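Side-chain contacts in 35 kDa hemin binding protein (Porphyromonas gingivalis, PDB 5Y1A), which probably binds hemin and joins a thioredoxin-like domain to beta-sandwich domains, consistent with a cargo of the type IX secretion system: residues A[154-157]-A[158-161]; A[320-323]-A[324-328]; A[308-311]-A[312-316]. One frame throughout, in Å; residues are numbered along the deposited sequence. Where two conformers were deposited one is given.

Contact 1: A[154-157]-A[158-161]; sequences GATP and EDVC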
loop_
_atom_site.group_PDB
_atom_site.type_symbol
_atom_site.label_atom_id
_atom_site.label_comp_id
_atom_site.label_asym_id
_atom_site.label_seq_id
_atom_site.Cartn_x
_atom_site.Cartn_y
_atom_site.Cartn_z
ATOM N N GLY A 154 -5.082 -9.550 -8.047
ATOM C CA GLY A 154 -5.097 -11.009 -8.141
ATOM C C GLY A 154 -6.488 -11.472 -7.801
ATOM O O GLY A 154 -7.221 -10.738 -7.160
ATOM N N ALA A 155 -6.840 -12.679 -8.237
ATOM C CA ALA A 155 -8.221 -13.166 -8.097
ATOM C C ALA A 155 -8.513 -13.737 -6.707
ATOM O O ALA A 155 -9.653 -13.673 -6.220
ATOM C CB ALA A 155 -8.519 -14.172 -9.150
ATOM N N THR A 156 -7.477 -14.290 -6.084
ATOM C CA THR A 156 -7.580 -14.962 -4.797
ATOM C C THR A 156 -6.340 -14.594 -3.987
ATOM O O THR A 156 -5.400 -14.020 -4.533
ATOM C CB THR A 156 -7.664 -16.509 -4.968
ATOM O OG1 THR A 156 -6.377 -17.024 -5.321
ATOM C CG2 THR A 156 -8.696 -16.903 -6.055
ATOM N N PRO A 157 -6.330 -14.904 -2.679
ATOM C CA PRO A 157 -5.188 -14.525 -1.832
ATOM C C PRO A 157 -3.836 -15.088 -2.274
ATOM O O PRO A 157 -2.777 -14.530 -1.905
ATOM C CB PRO A 157 -5.602 -15.053 -0.456
ATOM C CG PRO A 157 -7.139 -14.980 -0.512
ATOM C CD PRO A 157 -7.392 -15.545 -1.879
ATOM N N GLU A 158 -3.841 -16.163 -3.064
ATOM C CA GLU A 158 -2.577 -16.752 -3.528
ATOM C C GLU A 158 -2.190 -16.363 -4.959
ATOM O O GLU A 158 -1.270 -16.948 -5.556
ATOM C CB GLU A 158 -2.557 -18.272 -3.323
ATOM C CG GLU A 158 -2.186 -18.698 -1.893
ATOM C CD GLU A 158 -0.844 -18.140 -1.433
ATOM O OE1 GLU A 158 -0.808 -17.451 -0.388
ATOM O OE2 GLU A 158 0.169 -18.372 -2.123
ATOM N N ASP A 159 -2.893 -15.363 -5.490
ATOM C CA ASP A 159 -2.502 -14.705 -6.734
ATOM C C ASP A 159 -1.735 -13.433 -6.435
ATOM O O ASP A 159 -1.947 -12.831 -5.390
ATOM C CB ASP A 159 -3.727 -14.340 -7.545
ATOM C CG ASP A 159 -4.466 -15.556 -8.066
ATOM O OD1 ASP A 159 -3.858 -16.355 -8.819
ATOM O OD2 ASP A 159 -5.663 -15.686 -7.731
ATOM N N VAL A 160 -0.838 -13.058 -7.334
ATOM C CA VAL A 160 -0.159 -11.761 -7.220
ATOM C C VAL A 160 -1.072 -10.637 -7.713
ATOM O O VAL A 160 -1.972 -10.858 -8.534
ATOM C CB VAL A 160 1.219 -11.738 -7.951
ATOM C CG1 VAL A 160 2.109 -12.837 -7.361
ATOM C CG2 VAL A 160 1.058 -11.944 -9.440
ATOM N N CYS A 161 -0.855 -9.444 -7.167
ATOM C CA CYS A 161 -1.345 -8.216 -7.748
ATOM C C CYS A 161 -0.175 -7.625 -8.525
ATOM O O CYS A 161 0.970 -8.037 -8.350
ATOM C CB CYS A 161 -1.770 -7.245 -6.644
ATOM S SG CYS A 161 -3.126 -7.854 -5.642
#

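Contact 2: A[320-323]-A[324-328]; sequences SLVP and GVYVV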
loop_
_atom_site.group_PDB
_atom_site.type_symbol
_atom_site.label_atom_id
_atom_site.label_comp_id
_atom_site.label_asym_id
_atom_site.label_seq_id
_atom_site.Cartn_x
_atom_site.Cartn_y
_atom_site.Cartn_z
ATOM N N SER A 320 -24.502 -24.539 -4.297
ATOM C CA SER A 320 -25.124 -23.313 -4.845
ATOM C C SER A 320 -24.145 -22.159 -4.972
ATOM O O SER A 320 -24.450 -21.036 -4.610
ATOM C CB SER A 320 -26.350 -22.893 -4.015
ATOM O OG SER A 320 -27.263 -23.975 -3.933
ATOM N N LEU A 321 -22.954 -22.454 -5.488
ATOM C CA LEU A 321 -21.901 -21.443 -5.590
ATOM C C LEU A 321 -22.290 -20.342 -6.563
ATOM O O LEU A 321 -22.699 -20.621 -7.713
ATOM C CB LEU A 321 -20.586 -22.096 -6.031
ATOM C CG LEU A 321 -20.010 -23.181 -5.105
ATOM C CD1 LEU A 321 -18.758 -23.770 -5.766
ATOM C CD2 LEU A 321 -19.699 -22.619 -3.710
ATOM N N VAL A 322 -22.175 -19.097 -6.104
ATOM C CA VAL A 322 -22.472 -17.951 -6.940
ATOM C C VAL A 322 -21.275 -17.701 -7.859
ATOM O O VAL A 322 -20.157 -18.135 -7.542
ATOM C CB VAL A 322 -22.787 -16.667 -6.112
ATOM C CG1 VAL A 322 -23.995 -16.896 -5.194
ATOM C CG2 VAL A 322 -21.549 -16.175 -5.332
ATOM N N PRO A 323 -21.503 -17.001 -8.989
ATOM C CA PRO A 323 -20.411 -16.709 -9.915
ATOM C C PRO A 323 -19.239 -16.008 -9.234
ATOM O O PRO A 323 -19.420 -15.135 -8.376
ATOM C CB PRO A 323 -21.075 -15.807 -10.957
ATOM C CG PRO A 323 -22.491 -16.326 -10.989
ATOM C CD PRO A 323 -22.784 -16.481 -9.510
ATOM N N GLY A 324 -18.046 -16.439 -9.604
ATOM C CA GLY A 324 -16.834 -15.927 -9.004
ATOM C C GLY A 324 -15.745 -16.970 -9.120
ATOM O O GLY A 324 -15.957 -18.058 -9.677
ATOM N N VAL A 325 -14.567 -16.630 -8.613
ATOM C CA VAL A 325 -13.445 -17.546 -8.657
ATOM C C VAL A 325 -13.312 -18.219 -7.293
ATOM O O VAL A 325 -13.467 -17.567 -6.255
ATOM C CB VAL A 325 -12.111 -16.831 -9.018
ATOM C CG1 VAL A 325 -10.968 -17.838 -8.970
ATOM C CG2 VAL A 325 -12.193 -16.174 -10.398
ATOM N N TYR A 326 -13.065 -19.532 -7.324
ATOM C CA TYR A 326 -12.849 -20.347 -6.121
ATOM C C TYR A 326 -11.522 -21.088 -6.201
ATOM O O TYR A 326 -11.060 -21.426 -7.290
ATOM C CB TYR A 326 -13.986 -21.358 -5.956
ATOM C CG TYR A 326 -15.336 -20.690 -5.793
ATOM C CD1 TYR A 326 -15.892 -20.485 -4.524
ATOM C CD2 TYR A 326 -16.039 -20.236 -6.904
ATOM C CE1 TYR A 326 -17.135 -19.855 -4.376
ATOM C CE2 TYR A 326 -17.288 -19.583 -6.769
ATOM C CZ TYR A 326 -17.822 -19.409 -5.496
ATOM O OH TYR A 326 -19.038 -18.784 -5.341
ATOM N N VAL A 327 -10.921 -21.339 -5.048
ATOM C CA VAL A 327 -9.744 -22.207 -4.965
ATOM C C VAL A 327 -10.156 -23.533 -4.344
ATOM O O VAL A 327 -10.718 -23.566 -3.243
ATOM C CB VAL A 327 -8.626 -21.554 -4.119
ATOM C CG1 VAL A 327 -7.413 -22.493 -3.990
ATOM C CG2 VAL A 327 -8.198 -20.243 -4.746
ATOM N N VAL A 328 -9.901 -24.626 -5.057
ATOM C CA VAL A 328 -10.196 -25.938 -4.516
ATOM C C VAL A 328 -8.877 -26.541 -4.083
ATOM O O VAL A 328 -7.960 -26.659 -4.887
ATOM C CB VAL A 328 -10.850 -26.867 -5.546
ATOM C CG1 VAL A 328 -11.234 -28.193 -4.882
ATOM C CG2 VAL A 328 -12.072 -26.186 -6.179
#

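Contact 3: A[308-311]-A[312-316]; sequences VFNA and TGQLV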
loop_
_atom_site.group_PDB
_atom_site.type_symbol
_atom_site.label_atom_id
_atom_site.label_comp_id
_atom_site.label_asym_id
_atom_site.label_seq_id
_atom_site.Cartn_x
_atom_site.Cartn_y
_atom_site.Cartn_z
ATOM N N VAL A 308 -13.191 -26.248 -0.509
ATOM C CA VAL A 308 -13.443 -25.134 -1.427
ATOM C C VAL A 308 -13.301 -23.822 -0.662
ATOM O O VAL A 308 -13.890 -23.647 0.411
ATOM C CB VAL A 308 -14.855 -25.215 -2.094
ATOM C CG1 VAL A 308 -15.096 -24.019 -3.014
ATOM C CG2 VAL A 308 -15.027 -26.523 -2.880
ATOM N N PHE A 309 -12.515 -22.907 -1.219
ATOM C CA PHE A 309 -12.344 -21.585 -0.643
ATOM C C PHE A 309 -12.860 -20.563 -1.630
ATOM O O PHE A 309 -12.679 -20.715 -2.842
ATOM C CB PHE A 309 -10.850 -21.316 -0.384
ATOM C CG PHE A 309 -10.247 -22.263 0.607
ATOM C CD1 PHE A 309 -10.212 -21.942 1.961
ATOM C CD2 PHE A 309 -9.768 -23.504 0.190
ATOM C CE1 PHE A 309 -9.684 -22.841 2.900
ATOM C CE2 PHE A 309 -9.253 -24.404 1.122
ATOM C CZ PHE A 309 -9.208 -24.059 2.473
ATOM N N ASN A 310 -13.477 -19.503 -1.129
ATOM C CA ASN A 310 -13.911 -18.441 -2.024
ATOM C C ASN A 310 -12.732 -17.518 -2.337
ATOM O O ASN A 310 -11.577 -17.795 -1.918
ATOM C CB ASN A 310 -15.121 -17.665 -1.445
ATOM C CG ASN A 310 -14.816 -17.003 -0.106
ATOM O OD1 ASN A 310 -13.657 -16.728 0.225
ATOM N ND2 ASN A 310 -15.874 -16.760 0.688
ATOM N N ALA A 311 -13.006 -16.418 -3.039
ATOM C CA ALA A 311 -11.926 -15.529 -3.509
ATOM C C ALA A 311 -11.264 -14.714 -2.395
ATOM O O ALA A 311 -10.192 -14.139 -2.599
ATOM C CB ALA A 311 -12.428 -14.628 -4.596
ATOM N N THR A 312 -11.910 -14.663 -1.224
ATOM C CA THR A 312 -11.341 -14.006 -0.047
ATOM C C THR A 312 -10.714 -15.022 0.912
ATOM O O THR A 312 -10.280 -14.659 2.012
ATOM C CB THR A 312 -12.371 -13.109 0.672
ATOM O OG1 THR A 312 -13.536 -13.877 1.025
ATOM C CG2 THR A 312 -12.792 -11.975 -0.245
ATOM N N GLY A 313 -10.643 -16.284 0.492
ATOM C CA GLY A 313 -9.878 -17.294 1.231
ATOM C C GLY A 313 -10.630 -17.973 2.363
ATOM O O GLY A 313 -10.048 -18.739 3.133
ATOM N N GLN A 314 -11.926 -17.704 2.464
ATOM C CA GLN A 314 -12.774 -18.392 3.428
ATOM C C GLN A 314 -13.121 -19.775 2.936
ATOM O O GLN A 314 -13.459 -19.962 1.767
ATOM C CB GLN A 314 -14.068 -17.613 3.691
ATOM C CG GLN A 314 -13.850 -16.152 4.073
ATOM C CD GLN A 314 -15.156 -15.418 4.297
ATOM O OE1 GLN A 314 -15.416 -14.896 5.390
ATOM N NE2 GLN A 314 -15.970 -15.345 3.263
ATOM N N LEU A 315 -13.015 -20.757 3.833
ATOM C CA LEU A 315 -13.544 -22.072 3.579
ATOM C C LEU A 315 -15.068 -21.940 3.435
ATOM O O LEU A 315 -15.733 -21.321 4.288
ATOM C CB LEU A 315 -13.191 -23.016 4.736
ATOM C CG LEU A 315 -13.701 -24.435 4.578
ATOM C CD1 LEU A 315 -12.952 -25.132 3.462
ATOM C CD2 LEU A 315 -13.568 -25.204 5.901
ATOM N N VAL A 316 -15.608 -22.487 2.345
ATOM C CA VAL A 316 -17.038 -22.384 2.086
ATOM C C VAL A 316 -17.665 -23.700 1.743
ATOM O O VAL A 316 -17.003 -24.623 1.271
ATOM C CB VAL A 316 -17.418 -21.348 0.965
ATOM C CG1 VAL A 316 -16.888 -19.962 1.313
ATOM C CG2 VAL A 316 -16.972 -21.842 -0.445
HETATM O O HOH W 1 -15.418 -26.871 1.285
#

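Contact 1: A[154-157]-A[158-161]
Gly154 and Cys161 stand side by side at the open end of a tight chain reversal, their CA atoms 4.7 Å apart. At its far end the backbone folds into a type I beta turn from Thr156 to Asp159, closed by the bond from Asp159 N to Thr156 O at 3.0 Å with a nearly straight N-H (162°). Between these points Gly154, with no side chain, lets its CA lie 3.2 Å from Val160 O. The loop illustrates how one carboxylate can organise several polar groups of a turn. Asp159 reaches back across the reversal, and its OD2 gathers three donors. Thr156 OG1 lies 2.8 Å from that oxygen and meets it from well above the carboxylate plane. The other two are backbone groups whose bent bonds are weak: Thr156 N, also 2.8 Å from Asp159 OD2, and the more distant Ala155 N. Thr156 can use both its amide and its hydroxyl because OG1 sits between the backbone N and the carbonyl carbon (chi1 74°). At the open end Cys161 SG accepts Gly154 N at 3.5 Å in an almost linear N-H...S bond, a long but well-directed link between the two chain ends. In the conformer given, Glu158 forms a salt bridge with Lys236. Asp159 OD1 pairs with Lys340 of strand 335-343, so the carboxylate holds the turn with one oxygen and reaches the C-terminal sheet with the other. The loop joins antiparallel strands 145-153 and 161-169. Cys161 continues the sheet by backbone bonding to Phe235 of strand 228-235, while Thr156 rests against Val325 and Val327 of strand 324-332.

Contact 2: A[320-323]-A[324-328]
Leu321 begins the contact by leaning on the ring of Tyr326, five residues further along the chain. Its CB comes within 3.7 Å of Tyr326 OH, and its CD2 lies 3.8 Å from Tyr326 CE1, while CD1 reaches over one face of the ring; the two side chains cross obliquely. Val322 supplies the polar half. Its carbonyl oxygen receives the phenol hydrogen in a short bond of 2.6 Å from Tyr326 OH. The oxygen lies in the plane of the ring, at its edge, and the hydroxyl is tilted just 17° from the carbonyl plane, in a bond that orients the phenol hydroxyl and satisfies the carbonyl oxygen. Val322 CG2 lies against the hydroxyl, 3.6 Å from Tyr326 OH. Pro323 leads into the strand in an extended conformation. Gly324 takes backbone angles (phi 154°) open essentially to glycine. With its CG beside the backbone N (chi1 -61°), Tyr326 directs the ring back over the loop it has just left. Beyond the two segments, Ile297 packs on Leu321, and Val308 and Val343 lie beside the tyrosine. A tyrosine near the start of a strand, closing a Leu-x-Pro-Gly-x-Tyr sequence and bonded to the carbonyl of the residue four before it, is a tyrosine corner, characteristic of Greek-key beta-sandwiches; its presence here is consistent with an immunoglobulin-like fold for this C-terminal domain.

Contact 3: A[308-311]-A[312-316]
Asn310 turns its amide back across the reversal that links strands 305-309 and 315-316, where Thr312, Gln314 and Val316 surround it. Its CB touches Val316 CG1 at 4.0 Å. CG stands between the backbone N and the carbonyl carbon (chi1 60°), and this bend brings OD1 within reach of the turn's donors. At the tip, OD1 accepts Thr312 OG1 and Gln314 N, each 3.0 Å from that oxygen and approaching from opposite faces of the amide plane. Thr312 N contributes a third, weak bond of the kind that closes an Asx turn. ND2 lies 3.4 Å from Val316 CG1. The main chain has the form of a type I turn with a G1 bulge: Gly313 N bonds to Asn310 O, Asn310 N bonds to Gln314 O at 2.9 Å, and the positive phi of Gly313 (86°) suits glycine. Further along, Val316 N meets Val308 O at 2.8 Å in a nearly straight bond, and Val308 CG1 packs 3.9 Å from Val316 CG2. Away from the valines, Leu315 CD1 sits over one face of the Phe309 ring, 4.2 Å from its centroid, in a CH-pi contact. The chemistry implies a division of labour: the asparagine oxygen gathers donors and so fixes the turn's shape, while the strands beyond it are more loosely joined, with a water bridging Val308 N and Val316 O.

Contacts 2 and 3 belong to one antiparallel sheet, with centres about 8 Å apart. Strands 305-309 and 324-332 are neighbours in it, joined by a probable hydrogen bond between Val327 O and Phe309 N (2.8 Å). Contact 1 lies in another domain and comes up against this sheet at an interface: its centre is about 15 Å from that of contact 2 and 13 Å from that of contact 3. Thr156 CG2 meets Val327 CG2 at 3.6 Å, and Pro157 CD lies 3.2 Å from Ala311 O. None of the three includes the probable CxxC motif of the thioredoxin-like domain; together they illustrate two hairpin turns and a tyrosine corner gathered where two domains pack.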